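Local coordinates for transposon Tn7 transposition protein TnsA (Escherichia coli, PDB 1F1Z) that cleaves the 5' DNA strands at the ends of transposon Tn7, acting as a metal-dependent endonuclease that forms the transposase together with TnsB, at residues Arg54-Leu59 with Leu77-Gln82; Ser60-Ala65 with Phe163-Ile168. All blocks are in the same frame, centred on the assembly; numbering follows the deposited sequence.

Interaction 1: residues Arg54-Leu59 with Leu77-Gln82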
loop_
_atom_site.group_PDB
_atom_site.type_symbol
_atom_site.label_atom_id
_atom_site.label_comp_id
_atom_site.label_asym_id
_atom_site.label_seq_id
_atom_site.Cartn_x
_atom_site.Cartn_y
_atom_site.Cartn_z
ATOM N N ARG A 54 5.651 -3.430 -8.842
ATOM C CA ARG A 54 6.722 -3.275 -7.849
ATOM C C ARG A 54 6.217 -3.471 -6.422
ATOM O O ARG A 54 5.022 -3.643 -6.197
ATOM C CB ARG A 54 7.402 -1.899 -7.975
ATOM C CG ARG A 54 6.514 -0.687 -7.671
ATOM C CD ARG A 54 7.308 0.626 -7.584
ATOM N NE ARG A 54 6.431 1.769 -7.338
ATOM C CZ ARG A 54 5.987 2.129 -6.137
ATOM N NH1 ARG A 54 6.343 1.445 -5.057
ATOM N NH2 ARG A 54 5.136 3.135 -6.016
ATOM N N VAL A 55 7.141 -3.483 -5.470
ATOM C CA VAL A 55 6.801 -3.637 -4.062
ATOM C C VAL A 55 6.720 -2.233 -3.414
ATOM O O VAL A 55 7.621 -1.403 -3.577
ATOM C CB VAL A 55 7.830 -4.542 -3.350
ATOM C CG1 VAL A 55 9.227 -3.966 -3.467
ATOM C CG2 VAL A 55 7.457 -4.724 -1.907
ATOM N N HIS A 56 5.622 -1.961 -2.715
ATOM C CA HIS A 56 5.381 -0.662 -2.095
ATOM C C HIS A 56 5.690 -0.640 -0.600
ATOM O O HIS A 56 5.557 -1.660 0.073
ATOM C CB HIS A 56 3.920 -0.259 -2.319
ATOM C CG HIS A 56 3.531 -0.197 -3.762
ATOM N ND1 HIS A 56 3.038 0.947 -4.357
ATOM C CD2 HIS A 56 3.573 -1.134 -4.738
ATOM C CE1 HIS A 56 2.802 0.715 -5.634
ATOM N NE2 HIS A 56 3.117 -0.543 -5.891
ATOM N N HIS A 57 6.076 0.526 -0.079
ATOM C CA HIS A 57 6.397 0.673 1.342
ATOM C C HIS A 57 5.302 1.406 2.088
ATOM O O HIS A 57 5.066 2.585 1.855
ATOM C CB HIS A 57 7.703 1.427 1.514
ATOM C CG HIS A 57 8.869 0.766 0.854
ATOM N ND1 HIS A 57 8.999 0.680 -0.516
ATOM C CD2 HIS A 57 9.966 0.164 1.375
ATOM C CE1 HIS A 57 10.130 0.060 -0.811
ATOM N NE2 HIS A 57 10.735 -0.262 0.319
ATOM N N LEU A 58 4.646 0.708 2.998
ATOM C CA LEU A 58 3.564 1.281 3.777
ATOM C C LEU A 58 4.097 1.310 5.196
ATOM O O LEU A 58 4.757 0.364 5.629
ATOM C CB LEU A 58 2.337 0.392 3.647
ATOM C CG LEU A 58 2.098 0.121 2.162
ATOM C CD1 LEU A 58 1.254 -1.087 1.953
ATOM C CD2 LEU A 58 1.490 1.335 1.509
ATOM N N LEU A 59 3.842 2.403 5.906
ATOM C CA LEU A 59 4.366 2.560 7.253
ATOM C C LEU A 59 3.439 2.267 8.434
ATOM O O LEU A 59 3.813 2.499 9.588
ATOM C CB LEU A 59 4.989 3.943 7.383
ATOM C CG LEU A 59 5.940 4.263 6.224
ATOM C CD1 LEU A 59 6.557 5.640 6.405
ATOM C CD2 LEU A 59 7.034 3.208 6.138
ATOM N N LEU A 77 -4.615 3.554 -11.776
ATOM C CA LEU A 77 -3.545 3.150 -12.698
ATOM C C LEU A 77 -2.176 3.109 -12.052
ATOM O O LEU A 77 -1.350 2.273 -12.404
ATOM C CB LEU A 77 -3.472 4.087 -13.898
ATOM C CG LEU A 77 -4.697 4.069 -14.808
ATOM C CD1 LEU A 77 -4.494 5.079 -15.913
ATOM C CD2 LEU A 77 -4.926 2.663 -15.381
ATOM N N ASP A 78 -1.909 4.058 -11.161
ATOM C CA ASP A 78 -0.626 4.107 -10.476
ATOM C C ASP A 78 -0.816 4.560 -9.036
ATOM O O ASP A 78 -1.771 5.270 -8.716
ATOM C CB ASP A 78 0.360 5.031 -11.200
ATOM C CG ASP A 78 1.820 4.778 -10.802
ATOM O OD1 ASP A 78 2.107 3.939 -9.928
ATOM O OD2 ASP A 78 2.705 5.424 -11.373
ATOM N N ILE A 79 0.056 4.064 -8.168
ATOM C CA ILE A 79 0.034 4.383 -6.759
ATOM C C ILE A 79 1.469 4.725 -6.386
ATOM O O ILE A 79 2.358 3.866 -6.419
ATOM C CB ILE A 79 -0.454 3.181 -5.921
ATOM C CG1 ILE A 79 -1.869 2.784 -6.335
ATOM C CG2 ILE A 79 -0.471 3.532 -4.455
ATOM C CD1 ILE A 79 -2.309 1.463 -5.765
ATOM N N ARG A 80 1.710 6.003 -6.126
ATOM C CA ARG A 80 3.028 6.457 -5.747
ATOM C C ARG A 80 2.958 6.884 -4.289
ATOM O O ARG A 80 2.551 7.999 -3.967
ATOM C CB ARG A 80 3.462 7.585 -6.674
ATOM C CG ARG A 80 3.811 7.072 -8.047
ATOM C CD ARG A 80 4.218 8.174 -8.976
ATOM N NE ARG A 80 3.070 8.903 -9.498
ATOM C CZ ARG A 80 3.157 10.096 -10.067
ATOM N NH1 ARG A 80 4.335 10.683 -10.179
ATOM N NH2 ARG A 80 2.069 10.701 -10.524
ATOM N N GLU A 81 3.323 5.954 -3.415
ATOM C CA GLU A 81 3.272 6.163 -1.976
ATOM C C GLU A 81 4.431 7.022 -1.446
ATOM O O GLU A 81 5.483 7.131 -2.086
ATOM C CB GLU A 81 3.192 4.815 -1.240
ATOM C CG GLU A 81 4.484 4.000 -1.199
ATOM C CD GLU A 81 4.789 3.231 -2.473
ATOM O OE1 GLU A 81 5.799 2.503 -2.484
ATOM O OE2 GLU A 81 4.030 3.328 -3.454
ATOM N N GLN A 82 4.228 7.602 -0.262
ATOM C CA GLN A 82 5.212 8.473 0.384
ATOM C C GLN A 82 5.766 9.484 -0.630
ATOM O O GLN A 82 6.972 9.604 -0.815
ATOM C CB GLN A 82 6.345 7.648 0.996
ATOM C CG GLN A 82 5.907 6.322 1.611
ATOM C CD GLN A 82 4.893 6.466 2.741
ATOM O OE1 GLN A 82 4.815 7.491 3.415
ATOM N NE2 GLN A 82 4.130 5.416 2.966
HETATM O O HOH W 1 4.458 3.798 -8.662
#
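Four donors from 54-59 grip the E81 carboxylate. R54 meets it end-on, R54 NH1 to E81 OE1 at 2.8 Å in a nearly straight bond and R54 NH2 to E81 OE2 also at 2.8 Å, both oxygens close to the guanidinium plane: a two-pronged salt bridge. A second donor reaches each oxygen from above the carboxylate plane. H56 ND1 lies 2.7 Å from E81 OE2, on the face opposite R54 NH2, its N-H...O angle bent to 133°; H57 N bonds E81 OE1 at 3.1 Å. E81 CG sits between backbone N and carbonyl carbon (chi1 74°) and the chain bends at chi2, carrying the carboxylate there. R54 NH1 sits 3.4 Å above the centre of the H56 ring, while H56 NE2 is held by T52. Q82 NE2 donates to H57 O at 3.2 Å, with active-site E63 as second partner. Packing is modest: L59 CD1 lies 3.9 Å from Q82 OE1, and I79 packs on F67. The strands cross at 44°, axes 7.7 Å apart, joined through the E81 and Q82 side chains, not by backbone-to-backbone bonds. Such a buried, fourfold-bonded carboxylate is probably ionised, its charge balanced by R54.

Interaction 2: residues Ser60-Ala65 with Phe163-Ile168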
loop_
_atom_site.group_PDB
_atom_site.type_symbol
_atom_site.label_atom_id
_atom_site.label_comp_id
_atom_site.label_asym_id
_atom_site.label_seq_id
_atom_site.Cartn_x
_atom_site.Cartn_y
_atom_site.Cartn_z
ATOM N N SER A 60 2.244 1.756 8.155
ATOM C CA SER A 60 1.297 1.407 9.213
ATOM C C SER A 60 0.225 0.485 8.640
ATOM O O SER A 60 0.059 0.389 7.416
ATOM C CB SER A 60 0.641 2.657 9.812
ATOM O OG SER A 60 -0.173 3.320 8.860
ATOM N N ASP A 61 -0.507 -0.184 9.525
ATOM C CA ASP A 61 -1.575 -1.088 9.111
ATOM C C ASP A 61 -2.670 -0.289 8.409
ATOM O O ASP A 61 -3.308 -0.771 7.476
ATOM C CB ASP A 61 -2.174 -1.816 10.324
ATOM C CG ASP A 61 -1.154 -2.674 11.076
ATOM O OD1 ASP A 61 -1.501 -3.188 12.164
ATOM O OD2 ASP A 61 -0.016 -2.843 10.591
ATOM N N LEU A 62 -2.852 0.951 8.844
ATOM C CA LEU A 62 -3.859 1.837 8.282
ATOM C C LEU A 62 -3.510 2.153 6.814
ATOM O O LEU A 62 -4.378 2.116 5.936
ATOM C CB LEU A 62 -3.935 3.111 9.125
ATOM C CG LEU A 62 -5.255 3.877 9.122
ATOM C CD1 LEU A 62 -6.400 2.900 9.086
ATOM C CD2 LEU A 62 -5.348 4.771 10.360
ATOM N N GLU A 63 -2.236 2.448 6.554
ATOM C CA GLU A 63 -1.794 2.737 5.199
ATOM C C GLU A 63 -1.935 1.489 4.328
ATOM O O GLU A 63 -2.223 1.578 3.133
ATOM C CB GLU A 63 -0.345 3.195 5.199
ATOM C CG GLU A 63 -0.141 4.589 5.744
ATOM C CD GLU A 63 1.309 5.032 5.664
ATOM O OE1 GLU A 63 2.058 4.496 4.819
ATOM O OE2 GLU A 63 1.702 5.915 6.451
ATOM N N LEU A 64 -1.706 0.325 4.931
ATOM C CA LEU A 64 -1.816 -0.953 4.231
ATOM C C LEU A 64 -3.267 -1.089 3.779
ATOM O O LEU A 64 -3.549 -1.390 2.623
ATOM C CB LEU A 64 -1.474 -2.109 5.186
ATOM C CG LEU A 64 -0.901 -3.459 4.718
ATOM C CD1 LEU A 64 -1.342 -4.527 5.701
ATOM C CD2 LEU A 64 -1.356 -3.846 3.326
ATOM N N ALA A 65 -4.181 -0.844 4.704
ATOM C CA ALA A 65 -5.595 -0.928 4.402
ATOM C C ALA A 65 -5.970 -0.013 3.240
ATOM O O ALA A 65 -6.788 -0.381 2.405
ATOM C CB ALA A 65 -6.393 -0.577 5.624
ATOM N N PHE A 163 -7.742 9.969 5.010
ATOM C CA PHE A 163 -8.379 8.688 5.303
ATOM C C PHE A 163 -7.934 8.212 6.686
ATOM O O PHE A 163 -6.733 8.169 6.995
ATOM C CB PHE A 163 -8.077 7.636 4.221
ATOM C CG PHE A 163 -8.907 7.791 2.955
ATOM C CD1 PHE A 163 -8.619 7.030 1.819
ATOM C CD2 PHE A 163 -9.948 8.723 2.883
ATOM C CE1 PHE A 163 -9.358 7.185 0.636
ATOM C CE2 PHE A 163 -10.694 8.888 1.704
ATOM C CZ PHE A 163 -10.389 8.120 0.578
ATOM N N THR A 164 -8.919 7.902 7.524
ATOM C CA THR A 164 -8.684 7.453 8.891
ATOM C C THR A 164 -9.283 6.069 9.092
ATOM O O THR A 164 -9.948 5.524 8.210
ATOM C CB THR A 164 -9.330 8.419 9.913
ATOM O OG1 THR A 164 -10.751 8.223 9.936
ATOM C CG2 THR A 164 -9.039 9.860 9.540
ATOM N N ASP A 165 -9.084 5.533 10.285
ATOM C CA ASP A 165 -9.585 4.219 10.643
ATOM C C ASP A 165 -11.099 4.033 10.495
ATOM O O ASP A 165 -11.562 2.939 10.156
ATOM C CB ASP A 165 -9.139 3.878 12.065
ATOM C CG ASP A 165 -9.135 5.085 12.979
ATOM O OD1 ASP A 165 -8.050 5.447 13.480
ATOM O OD2 ASP A 165 -10.216 5.679 13.184
ATOM N N LYS A 166 -11.874 5.089 10.717
ATOM C CA LYS A 166 -13.322 4.969 10.585
ATOM C C LYS A 166 -13.811 4.972 9.131
ATOM O O LYS A 166 -15.012 5.049 8.864
ATOM C CB LYS A 166 -14.050 6.006 11.448
ATOM C CG LYS A 166 -13.648 7.455 11.241
ATOM C CD LYS A 166 -14.307 8.365 12.296
ATOM C CE LYS A 166 -13.816 8.046 13.708
ATOM N NZ LYS A 166 -14.374 8.981 14.731
ATOM N N GLU A 167 -12.870 4.893 8.191
ATOM C CA GLU A 167 -13.194 4.834 6.764
ATOM C C GLU A 167 -12.943 3.403 6.308
ATOM O O GLU A 167 -13.191 3.063 5.149
ATOM C CB GLU A 167 -12.304 5.781 5.947
ATOM C CG GLU A 167 -12.822 7.211 5.816
ATOM C CD GLU A 167 -12.612 8.060 7.066
ATOM O OE1 GLU A 167 -11.564 8.728 7.144
ATOM O OE2 GLU A 167 -13.506 8.086 7.948
ATOM N N ILE A 168 -12.408 2.586 7.215
ATOM C CA ILE A 168 -12.106 1.191 6.917
ATOM C C ILE A 168 -13.341 0.320 6.973
ATOM O O ILE A 168 -14.009 0.214 8.009
ATOM C CB ILE A 168 -11.090 0.581 7.901
ATOM C CG1 ILE A 168 -9.737 1.278 7.779
ATOM C CG2 ILE A 168 -10.923 -0.911 7.623
ATOM C CD1 ILE A 168 -8.698 0.680 8.710
#
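L62 of helix 61-72 and I168, just after the 3-10 turn 165-167, meet through their CD1 methyls; the modelled 3.2 Å between L62 CD1 and I168 CD1 is shorter than a normal methyl contact, and its exact value is doubtful. The fold is that of the restriction endonucleases, and the contact sets helix 61-72, which carries the active-site residue E63, against the loop after strand 160-163. The two side chains slant across each other. L62 holds CG roughly anti to its backbone N (chi1 -154°), which together with chi2 turns both methyls to the loop: L62 CD1 lies 3.8 Å from D165 CA, and L62 CD2 3.8 Å from D165 N. I168 extends with CD1 anti to CA (chi2 -179°), and this methyl also reaches A65 CB, about one helical turn beyond L62, at 4.1 Å. Trimming L62 to an alanine would probably leave I168 CD1 with little beyond A65 to pack on here and open a gap beside the turn. No hydrogen bond joins the segments; each is braced internally. S60 OG caps the helix by accepting from E63 N. L62 also packs on V131, which belongs to a magnesium site. D165 OD1 accepts from A134 N, tying the turn to the chain after K132. Within the loop, E167 OE1 accepts from both T164 N, at 2.8 Å, and T164 OG1, which approach the same face of its carboxylate.

Interaction 1 lies between strands that precede and follow helix 61-72, against which L58 and I79 pack; interaction 2 uses the helix's own first turns. Interaction 1 is the deeper, its centre about 5 Å from the centre of the chain with seven of ten touching residues buried; interaction 2, its centre about 10 Å from the centre of the chain, is partly buried. The first joins the two-stranded sheet to one outer strand of the four-stranded sheet, burying 349 Å², the second the helix to the loop after the other outer strand, 160-163, burying 176 Å². Charge and hydrogen bonds dominate the former, methyl contacts the latter. They meet at E63, through Q82, and where L58 packs on L64.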